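Local atomic coordinates of dual function macrocyclase-peptidase POPB (Galerina marginata, PDB entry 5N4B), a protein that cleaves peptide bonds after proline and macrocyclises the precursor peptides of the amanitin toxins, as a serine-type prolyl oligopeptidase. Residues V147-Y160 against D168-P180. The protein carries 1 engineered substitution. Residues are numbered along the deposited sequence; the frame is centred on the assembly and turned at random.
Sequences VLCKFSPDGKFFAY and DYSTIYVRSTSSP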
ATOM      1  N   VAL A 147      -8.734 -11.408  -0.653  1.00 10.73           N
ATOM      2  CA  VAL A 147      -7.711 -10.407  -0.878  1.00 11.92           C
ATOM      3  C   VAL A 147      -7.916  -9.593  -2.146  1.00 12.56           C
ATOM      4  O   VAL A 147      -7.293  -8.533  -2.294  1.00 14.91           O
ATOM      5  CB  VAL A 147      -6.299 -11.011  -0.847  1.00 15.42           C
ATOM      6  CG1 VAL A 147      -6.032 -11.626   0.490  1.00 17.25           C
ATOM      7  CG2 VAL A 147      -6.116 -12.048  -1.924  1.00 17.28           C
ATOM      8  N   LEU A 148      -8.771 -10.019  -3.052  1.00  9.90           N
ATOM      9  CA  LEU A 148      -9.073  -9.294  -4.274  1.00 11.21           C
ATOM     10  C   LEU A 148     -10.352  -9.894  -4.855  1.00  9.46           C
ATOM     11  O   LEU A 148     -10.596 -11.084  -4.693  1.00 11.50           O
ATOM     12  CB  LEU A 148      -7.923  -9.477  -5.309  1.00 12.86           C
ATOM     13  CG  LEU A 148      -7.911  -8.569  -6.489  1.00 19.86           C
ATOM     14  CD1 LEU A 148      -7.639  -7.170  -5.996  1.00 20.36           C
ATOM     15  CD2 LEU A 148      -6.789  -8.995  -7.440  1.00 27.14           C
ATOM     16  N   CYS A 149     -11.128  -9.091  -5.578  1.00  9.59           N
ATOM     17  CA  CYS A 149     -12.299  -9.603  -6.266  1.00  9.33           C
ATOM     18  C   CYS A 149     -12.632  -8.781  -7.493  1.00 10.14           C
ATOM     19  O   CYS A 149     -12.213  -7.618  -7.644  1.00 11.25           O
ATOM     20  CB  CYS A 149     -13.500  -9.749  -5.332  1.00 10.47           C
ATOM     21  SG  CYS A 149     -14.167  -8.189  -4.748  1.00 13.25           S
ATOM     22  N   LYS A 150     -13.427  -9.396  -8.371  1.00  9.92           N
ATOM     23  CA  LYS A 150     -13.789  -8.751  -9.640  1.00 10.03           C
ATOM     24  C   LYS A 150     -15.027  -9.423 -10.208  1.00 10.37           C
ATOM     25  O   LYS A 150     -15.004 -10.627 -10.505  1.00 10.02           O
ATOM     26  CB  LYS A 150     -12.620  -8.839 -10.647  1.00 10.30           C
ATOM     27  CG  LYS A 150     -12.733  -7.856 -11.813  1.00 12.30           C
ATOM     28  CD  LYS A 150     -12.373  -6.438 -11.303  1.00 17.60           C
ATOM     29  CE  LYS A 150     -12.061  -5.444 -12.320  1.00 24.61           C
ATOM     30  NZ  LYS A 150     -10.781  -5.759 -13.060  1.00 20.91           N
ATOM     31  N   PHE A 151     -16.087  -8.643 -10.417  1.00  9.50           N
ATOM     32  CA  PHE A 151     -17.268  -9.109 -11.133  1.00  9.80           C
ATOM     33  C   PHE A 151     -16.998  -9.123 -12.632  1.00 10.21           C
ATOM     34  O   PHE A 151     -16.301  -8.265 -13.179  1.00 11.02           O
ATOM     35  CB  PHE A 151     -18.437  -8.170 -10.888  1.00 10.91           C
ATOM     36  CG  PHE A 151     -19.071  -8.296  -9.530  1.00 10.46           C
ATOM     37  CD1 PHE A 151     -19.957  -9.307  -9.216  1.00 12.33           C
ATOM     38  CD2 PHE A 151     -18.792  -7.338  -8.580  1.00 10.55           C
ATOM     39  CE1 PHE A 151     -20.567  -9.370  -7.970  1.00 14.63           C
ATOM     40  CE2 PHE A 151     -19.449  -7.410  -7.331  1.00 13.19           C
ATOM     41  CZ  PHE A 151     -20.309  -8.443  -7.053  1.00 15.07           C
ATOM     42  N   SER A 152     -17.644 -10.064 -13.315  1.00 11.81           N
ATOM     43  CA  SER A 152     -17.596 -10.093 -14.764  1.00 12.43           C
ATOM     44  C   SER A 152     -18.358  -8.900 -15.349  1.00 12.82           C
ATOM     45  O   SER A 152     -19.276  -8.354 -14.722  1.00 12.21           O
ATOM     46  CB  SER A 152     -18.162 -11.389 -15.310  1.00 12.61           C
ATOM     47  OG  SER A 152     -19.503 -11.582 -14.910  1.00 14.06           O
ATOM     48  N   PRO A 153     -17.987  -8.494 -16.569  1.00 12.36           N
ATOM     49  CA  PRO A 153     -18.635  -7.346 -17.193  1.00 14.89           C
ATOM     50  C   PRO A 153     -20.125  -7.520 -17.343  1.00 14.64           C
ATOM     51  O   PRO A 153     -20.882  -6.562 -17.224  1.00 14.77           O
ATOM     52  CB  PRO A 153     -17.907  -7.251 -18.545  1.00 14.67           C
ATOM     53  CG  PRO A 153     -16.650  -7.897 -18.369  1.00 17.19           C
ATOM     54  CD  PRO A 153     -16.796  -8.935 -17.309  1.00 15.04           C
ATOM     55  N   ASP A 154     -20.604  -8.749 -17.579  1.00 14.40           N
ATOM     56  CA  ASP A 154     -22.035  -9.003 -17.728  1.00 14.86           C
ATOM     57  C   ASP A 154     -22.760  -9.131 -16.406  1.00 15.08           C
ATOM     58  O   ASP A 154     -23.985  -9.325 -16.420  1.00 18.51           O
ATOM     59  CB  ASP A 154     -22.269 -10.203 -18.642  1.00 15.26           C
ATOM     60  CG  ASP A 154     -21.849 -11.534 -18.073  1.00 17.91           C
ATOM     61  OD1 ASP A 154     -21.424 -11.583 -16.924  1.00 16.94           O
ATOM     62  OD2 ASP A 154     -22.006 -12.571 -18.801  1.00 21.06           O
ATOM     63  N   GLY A 155     -22.051  -9.063 -15.289  1.00 13.60           N
ATOM     64  CA  GLY A 155     -22.687  -9.109 -13.999  1.00 16.30           C
ATOM     65  C   GLY A 155     -23.118 -10.478 -13.560  1.00 17.66           C
ATOM     66  O   GLY A 155     -23.807 -10.568 -12.531  1.00 23.83           O
ATOM     67  N   LYS A 156     -22.793 -11.534 -14.307  1.00 14.58           N
ATOM     68  CA  LYS A 156     -23.253 -12.881 -13.981  1.00 17.00           C
ATOM     69  C   LYS A 156     -22.352 -13.617 -13.023  1.00 14.79           C
ATOM     70  O   LYS A 156     -22.829 -14.527 -12.344  1.00 15.30           O
ATOM     71  CB  LYS A 156     -23.421 -13.712 -15.266  1.00 18.49           C
ATOM     72  CG  LYS A 156     -24.537 -13.124 -16.146  1.00 23.53           C
ATOM     73  CD  LYS A 156     -24.791 -13.913 -17.462  1.00 32.13           C
ATOM     74  CE  LYS A 156     -25.472 -15.269 -17.210  1.00 53.33           C
ATOM     75  NZ  LYS A 156     -25.813 -15.993 -18.500  1.00 61.94           N
ATOM     76  N   PHE A 157     -21.058 -13.261 -12.936  1.00 15.17           N
ATOM     77  CA  PHE A 157     -20.108 -14.018 -12.162  1.00 15.63           C
ATOM     78  C   PHE A 157     -19.271 -13.090 -11.307  1.00 13.51           C
ATOM     79  O   PHE A 157     -19.095 -11.911 -11.618  1.00 13.76           O
ATOM     80  CB  PHE A 157     -19.193 -14.905 -13.026  1.00 15.94           C
ATOM     81  CG  PHE A 157     -19.925 -16.030 -13.673  1.00 19.18           C
ATOM     82  CD1 PHE A 157     -20.364 -17.077 -12.922  1.00 21.83           C
ATOM     83  CD2 PHE A 157     -20.260 -15.975 -14.998  1.00 24.71           C
ATOM     84  CE1 PHE A 157     -21.068 -18.126 -13.502  1.00 28.51           C
ATOM     85  CE2 PHE A 157     -20.961 -17.025 -15.572  1.00 27.80           C
ATOM     86  CZ  PHE A 157     -21.361 -18.061 -14.830  1.00 27.92           C
ATOM     87  N   PHE A 158     -18.777 -13.653 -10.212  1.00 13.01           N
ATOM     88  CA  PHE A 158     -17.945 -12.959  -9.245  1.00 11.31           C
ATOM     89  C   PHE A 158     -16.721 -13.813  -9.006  1.00 10.93           C
ATOM     90  O   PHE A 158     -16.834 -14.932  -8.503  1.00 13.10           O
ATOM     91  CB  PHE A 158     -18.737 -12.768  -7.955  1.00 11.67           C
ATOM     92  CG  PHE A 158     -17.977 -12.117  -6.805  1.00 12.69           C
ATOM     93  CD1 PHE A 158     -17.627 -10.769  -6.859  1.00 11.02           C
ATOM     94  CD2 PHE A 158     -17.654 -12.822  -5.659  1.00 12.55           C
ATOM     95  CE1 PHE A 158     -17.028 -10.164  -5.790  1.00 11.21           C
ATOM     96  CE2 PHE A 158     -17.038 -12.202  -4.600  1.00 10.12           C
ATOM     97  CZ  PHE A 158     -16.694 -10.914  -4.666  1.00 10.81           C
ATOM     98  N   ALA A 159     -15.561 -13.308  -9.365  1.00 11.39           N
ATOM     99  CA  ALA A 159     -14.292 -13.993  -9.129  1.00 11.01           C
ATOM    100  C   ALA A 159     -13.654 -13.418  -7.874  1.00 11.85           C
ATOM    101  O   ALA A 159     -13.696 -12.207  -7.665  1.00 10.98           O
ATOM    102  CB  ALA A 159     -13.362 -13.818 -10.316  1.00 12.74           C
ATOM    103  N   TYR A 160     -13.109 -14.273  -7.020  1.00 10.28           N
ATOM    104  CA  TYR A 160     -12.587 -13.808  -5.752  1.00 10.30           C
ATOM    105  C   TYR A 160     -11.370 -14.605  -5.347  1.00 10.77           C
ATOM    106  O   TYR A 160     -11.378 -15.838  -5.432  1.00 12.10           O
ATOM    107  CB  TYR A 160     -13.630 -13.833  -4.644  1.00 10.65           C
ATOM    108  CG  TYR A 160     -14.338 -15.139  -4.429  1.00 10.26           C
ATOM    109  CD1 TYR A 160     -15.378 -15.520  -5.269  1.00 13.36           C
ATOM    110  CD2 TYR A 160     -14.094 -15.949  -3.317  1.00 11.82           C
ATOM    111  CE1 TYR A 160     -16.099 -16.691  -5.061  1.00 12.36           C
ATOM    112  CE2 TYR A 160     -14.840 -17.127  -3.097  1.00 13.81           C
ATOM    113  CZ  TYR A 160     -15.857 -17.454  -3.984  1.00 12.50           C
ATOM    114  OH  TYR A 160     -16.635 -18.597  -3.772  1.00 16.19           O
ATOM    115  N   ASP A 168       1.519 -18.720   0.717  1.00 17.20           N
ATOM    116  CA  ASP A 168       2.288 -17.715  -0.016  1.00 17.62           C
ATOM    117  C   ASP A 168       1.644 -17.276  -1.339  1.00 16.33           C
ATOM    118  O   ASP A 168       2.183 -16.381  -1.998  1.00 17.23           O
ATOM    119  CB  ASP A 168       3.687 -18.256  -0.315  1.00 18.96           C
ATOM    120  CG  ASP A 168       4.647 -18.089   0.831  1.00 21.21           C
ATOM    121  OD1 ASP A 168       4.461 -17.200   1.682  1.00 27.10           O
ATOM    122  OD2 ASP A 168       5.536 -18.968   0.903  1.00 25.47           O
ATOM    123  N   TYR A 169       0.540 -17.893  -1.748  1.00 15.20           N
ATOM    124  CA  TYR A 169      -0.203 -17.582  -2.957  1.00 15.45           C
ATOM    125  C   TYR A 169      -1.691 -17.537  -2.618  1.00 16.02           C
ATOM    126  O   TYR A 169      -2.132 -18.007  -1.571  1.00 19.36           O
ATOM    127  CB  TYR A 169       0.019 -18.653  -4.068  1.00 16.56           C
ATOM    128  CG  TYR A 169       1.495 -18.784  -4.419  1.00 17.55           C
ATOM    129  CD1 TYR A 169       2.079 -17.997  -5.391  1.00 17.10           C
ATOM    130  CD2 TYR A 169       2.289 -19.661  -3.734  1.00 18.84           C
ATOM    131  CE1 TYR A 169       3.439 -18.076  -5.666  1.00 15.96           C
ATOM    132  CE2 TYR A 169       3.655 -19.790  -4.036  1.00 18.24           C
ATOM    133  CZ  TYR A 169       4.210 -18.966  -4.982  1.00 18.02           C
ATOM    134  OH  TYR A 169       5.577 -19.077  -5.240  1.00 22.30           O
ATOM    135  N   SER A 170      -2.472 -16.995  -3.518  1.00 14.68           N
ATOM    136  CA  SER A 170      -3.920 -16.993  -3.404  1.00 13.83           C
ATOM    137  C   SER A 170      -4.543 -17.936  -4.417  1.00 15.06           C
ATOM    138  O   SER A 170      -3.911 -18.365  -5.386  1.00 15.73           O
ATOM    139  CB  SER A 170      -4.502 -15.596  -3.630  1.00 15.71           C
ATOM    140  OG  SER A 170      -3.946 -14.674  -2.700  1.00 17.78           O
ATOM    141  N   THR A 171      -5.802 -18.279  -4.188  1.00 14.29           N
ATOM    142  CA  THR A 171      -6.595 -19.142  -5.056  1.00 12.94           C
ATOM    143  C   THR A 171      -7.838 -18.380  -5.465  1.00 14.22           C
ATOM    144  O   THR A 171      -8.520 -17.772  -4.623  1.00 13.92           O
ATOM    145  CB  THR A 171      -6.979 -20.452  -4.343  1.00 15.11           C
ATOM    146  OG1 THR A 171      -5.761 -21.080  -3.903  1.00 19.62           O
ATOM    147  CG2 THR A 171      -7.763 -21.336  -5.233  1.00 16.81           C
ATOM    148  N   ILE A 172      -8.122 -18.372  -6.760  1.00 12.85           N
ATOM    149  CA  ILE A 172      -9.284 -17.664  -7.291  1.00 12.46           C
ATOM    150  C   ILE A 172     -10.398 -18.670  -7.466  1.00 14.79           C
ATOM    151  O   ILE A 172     -10.219 -19.739  -8.081  1.00 15.39           O
ATOM    152  CB  ILE A 172      -8.989 -16.954  -8.614  1.00 12.85           C
ATOM    153  CG1 ILE A 172      -7.820 -15.977  -8.463  1.00 12.09           C
ATOM    154  CG2 ILE A 172     -10.248 -16.225  -9.056  1.00 13.70           C
ATOM    155  CD1 ILE A 172      -7.343 -15.442  -9.834  1.00 12.61           C
ATOM    156  N   TYR A 173     -11.560 -18.316  -6.928  1.00 12.84           N
ATOM    157  CA  TYR A 173     -12.813 -19.035  -7.056  1.00 13.65           C
ATOM    158  C   TYR A 173     -13.801 -18.169  -7.824  1.00 12.16           C
ATOM    159  O   TYR A 173     -13.597 -16.958  -7.990  1.00 12.80           O
ATOM    160  CB  TYR A 173     -13.402 -19.416  -5.665  1.00 14.79           C
ATOM    161  CG  TYR A 173     -12.481 -20.310  -4.894  1.00 15.26           C
ATOM    162  CD1 TYR A 173     -12.469 -21.670  -5.128  1.00 16.92           C
ATOM    163  CD2 TYR A 173     -11.590 -19.793  -3.980  1.00 15.76           C
ATOM    164  CE1 TYR A 173     -11.619 -22.474  -4.433  1.00 17.07           C
ATOM    165  CE2 TYR A 173     -10.719 -20.608  -3.283  1.00 18.84           C
ATOM    166  CZ  TYR A 173     -10.753 -21.960  -3.521  1.00 18.99           C
ATOM    167  OH  TYR A 173      -9.851 -22.780  -2.847  1.00 23.90           O
ATOM    168  N   VAL A 174     -14.856 -18.809  -8.345  1.00 14.17           N
ATOM    169  CA  VAL A 174     -15.867 -18.132  -9.126  1.00 13.49           C
ATOM    170  C   VAL A 174     -17.233 -18.602  -8.663  1.00 16.59           C
ATOM    171  O   VAL A 174     -17.477 -19.814  -8.504  1.00 16.78           O
ATOM    172  CB  VAL A 174     -15.721 -18.392 -10.634  1.00 17.65           C
ATOM    173  CG1 VAL A 174     -16.766 -17.577 -11.458  1.00 21.33           C
ATOM    174  CG2 VAL A 174     -14.294 -18.128 -11.099  1.00 17.10           C
ATOM    175  N   ARG A 175     -18.129 -17.652  -8.504  1.00 14.53           N
ATOM    176  CA  ARG A 175     -19.512 -17.972  -8.172  1.00 14.60           C
ATOM    177  C   ARG A 175     -20.478 -17.086  -8.937  1.00 15.30           C
ATOM    178  O   ARG A 175     -20.170 -15.967  -9.331  1.00 15.85           O
ATOM    179  CB  ARG A 175     -19.826 -17.877  -6.657  1.00 15.03           C
ATOM    180  CG  ARG A 175     -19.796 -16.435  -6.150  1.00 13.59           C
ATOM    181  CD  ARG A 175     -19.729 -16.332  -4.639  1.00 13.96           C
ATOM    182  NE  ARG A 175     -20.792 -17.071  -3.998  1.00 16.02           N
ATOM    183  CZ  ARG A 175     -20.642 -18.218  -3.341  1.00 16.72           C
ATOM    184  NH1 ARG A 175     -19.475 -18.802  -3.148  1.00 15.92           N
ATOM    185  NH2 ARG A 175     -21.719 -18.809  -2.871  1.00 20.09           N
ATOM    186  N   SER A 176     -21.680 -17.618  -9.172  1.00 17.38           N
ATOM    187  CA  SER A 176     -22.744 -16.832  -9.757  1.00 19.37           C
ATOM    188  C   SER A 176     -23.112 -15.673  -8.844  1.00 17.32           C
ATOM    189  O   SER A 176     -23.169 -15.822  -7.617  1.00 18.07           O
ATOM    190  CB  SER A 176     -23.985 -17.722  -9.921  1.00 21.12           C
ATOM    191  OG  SER A 176     -25.082 -16.894 -10.314  1.00 23.25           O
ATOM    192  N   THR A 177     -23.410 -14.516  -9.433  1.00 18.25           N
ATOM    193  CA  THR A 177     -23.892 -13.385  -8.671  0.82 16.89           C
ATOM    194  C   THR A 177     -25.253 -13.619  -8.029  1.00 20.91           C
ATOM    195  O   THR A 177     -25.670 -12.817  -7.183  1.00 23.72           O
ATOM    196  CB  THR A 177     -23.881 -12.102  -9.517  0.82 18.39           C
ATOM    197  OG1 THR A 177     -24.695 -12.217 -10.709  0.82 21.57           O
ATOM    198  CG2 THR A 177     -22.462 -11.817  -9.913  0.82 18.60           C
ATOM    199  N   SER A 178     -25.958 -14.657  -8.457  1.00 20.24           N
ATOM    200  CA  SER A 178     -27.230 -15.057  -7.876  0.54 21.46           C
ATOM    201  C   SER A 178     -27.068 -16.040  -6.732  1.00 22.38           C
ATOM    202  O   SER A 178     -28.068 -16.513  -6.207  1.00 23.52           O
ATOM    203  CB  SER A 178     -28.093 -15.719  -8.953  0.54 20.42           C
ATOM    204  OG  SER A 178     -27.531 -16.957  -9.343  0.54 27.26           O
ATOM    205  N   SER A 179     -25.829 -16.377  -6.341  1.00 19.12           N
ATOM    206  CA  SER A 179     -25.562 -17.367  -5.294  1.00 19.44           C
ATOM    207  C   SER A 179     -24.782 -16.696  -4.170  1.00 17.00           C
ATOM    208  O   SER A 179     -23.540 -16.675  -4.200  1.00 18.75           O
ATOM    209  CB  SER A 179     -24.800 -18.560  -5.859  1.00 20.47           C
ATOM    210  OG  SER A 179     -24.546 -19.540  -4.873  1.00 28.31           O
ATOM    211  N   PRO A 180     -25.460 -16.151  -3.171  1.00 17.73           N
ATOM    212  CA  PRO A 180     -24.744 -15.469  -2.090  1.00 16.75           C
ATOM    213  C   PRO A 180     -23.911 -16.431  -1.244  1.00 17.59           C
ATOM    214  O   PRO A 180     -24.129 -17.652  -1.210  1.00 18.04           O
ATOM    215  CB  PRO A 180     -25.850 -14.812  -1.260  1.00 23.25           C
ATOM    216  CG  PRO A 180     -27.101 -15.265  -1.781  1.00 29.99           C
ATOM    217  CD  PRO A 180     -26.921 -16.034  -3.050  1.00 19.86           C
TER
HETATM  218  O   HOH W   1     -24.769 -16.331 -12.983  1.00 21.53           O
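Tyr160 and Arg175 meet over the antiparallel pairing of residues 157-160 of strand 157-164 with strand 170-176, two short segments whose axes run 164° apart. Four backbone hydrogen bonds join Phe158 to Arg175 and Tyr160 to Tyr173, while Phe157–Ser176 and Ala159–Val174 form the non-hydrogen-bonded pairs. The Tyr160 side chain can be followed outward from CB. Its CG lies between the backbone N and the carbonyl carbon (chi1 53°), which swings the ring across the neighbouring strand. CD1 then passes 3.6 Å from Tyr173 O, and CE1 rests 3.7 Å from Arg175 CD. CZ lies 3.6 Å from Tyr173 CB, which sits over one face of the ring in a CH-pi contact. At the tip, Tyr160 OH accepts a hydrogen bond from Arg175 NH1 (2.9 Å), lying in the guanidinium plane although the ring is turned 49° from that plane. The guanidinium is held from another direction as well: NE and NH2 grip Ser179 O side-on, tying the strand to the turn Ser176–Ser179, and NH1 forms a salt bridge with Asp191.

Where the strands part, Thr177 N bonds Lys156 O (3.0 Å) in the connection between strands 144-151 and 157-164. In the conformer given here, Thr177 OG1 also donates to Gly155 O (2.6 Å), at the end of the turn from Ser152, and the methyl CG2 lies at the edge of the Phe151 ring, 3.6 Å from CD1. A water links Lys156 O with Ser176 OG.

This is the meander of one four-stranded blade of the beta-propeller, in which 157-164 and 170-176 are the two middle strands, flanked by 144-151 and 198-201. Ala159, Ile172 and Val174 pack against Phe215 of strand 214-219 in the next blade, whereas Ser170, at the far end, lies near the catalytic His699.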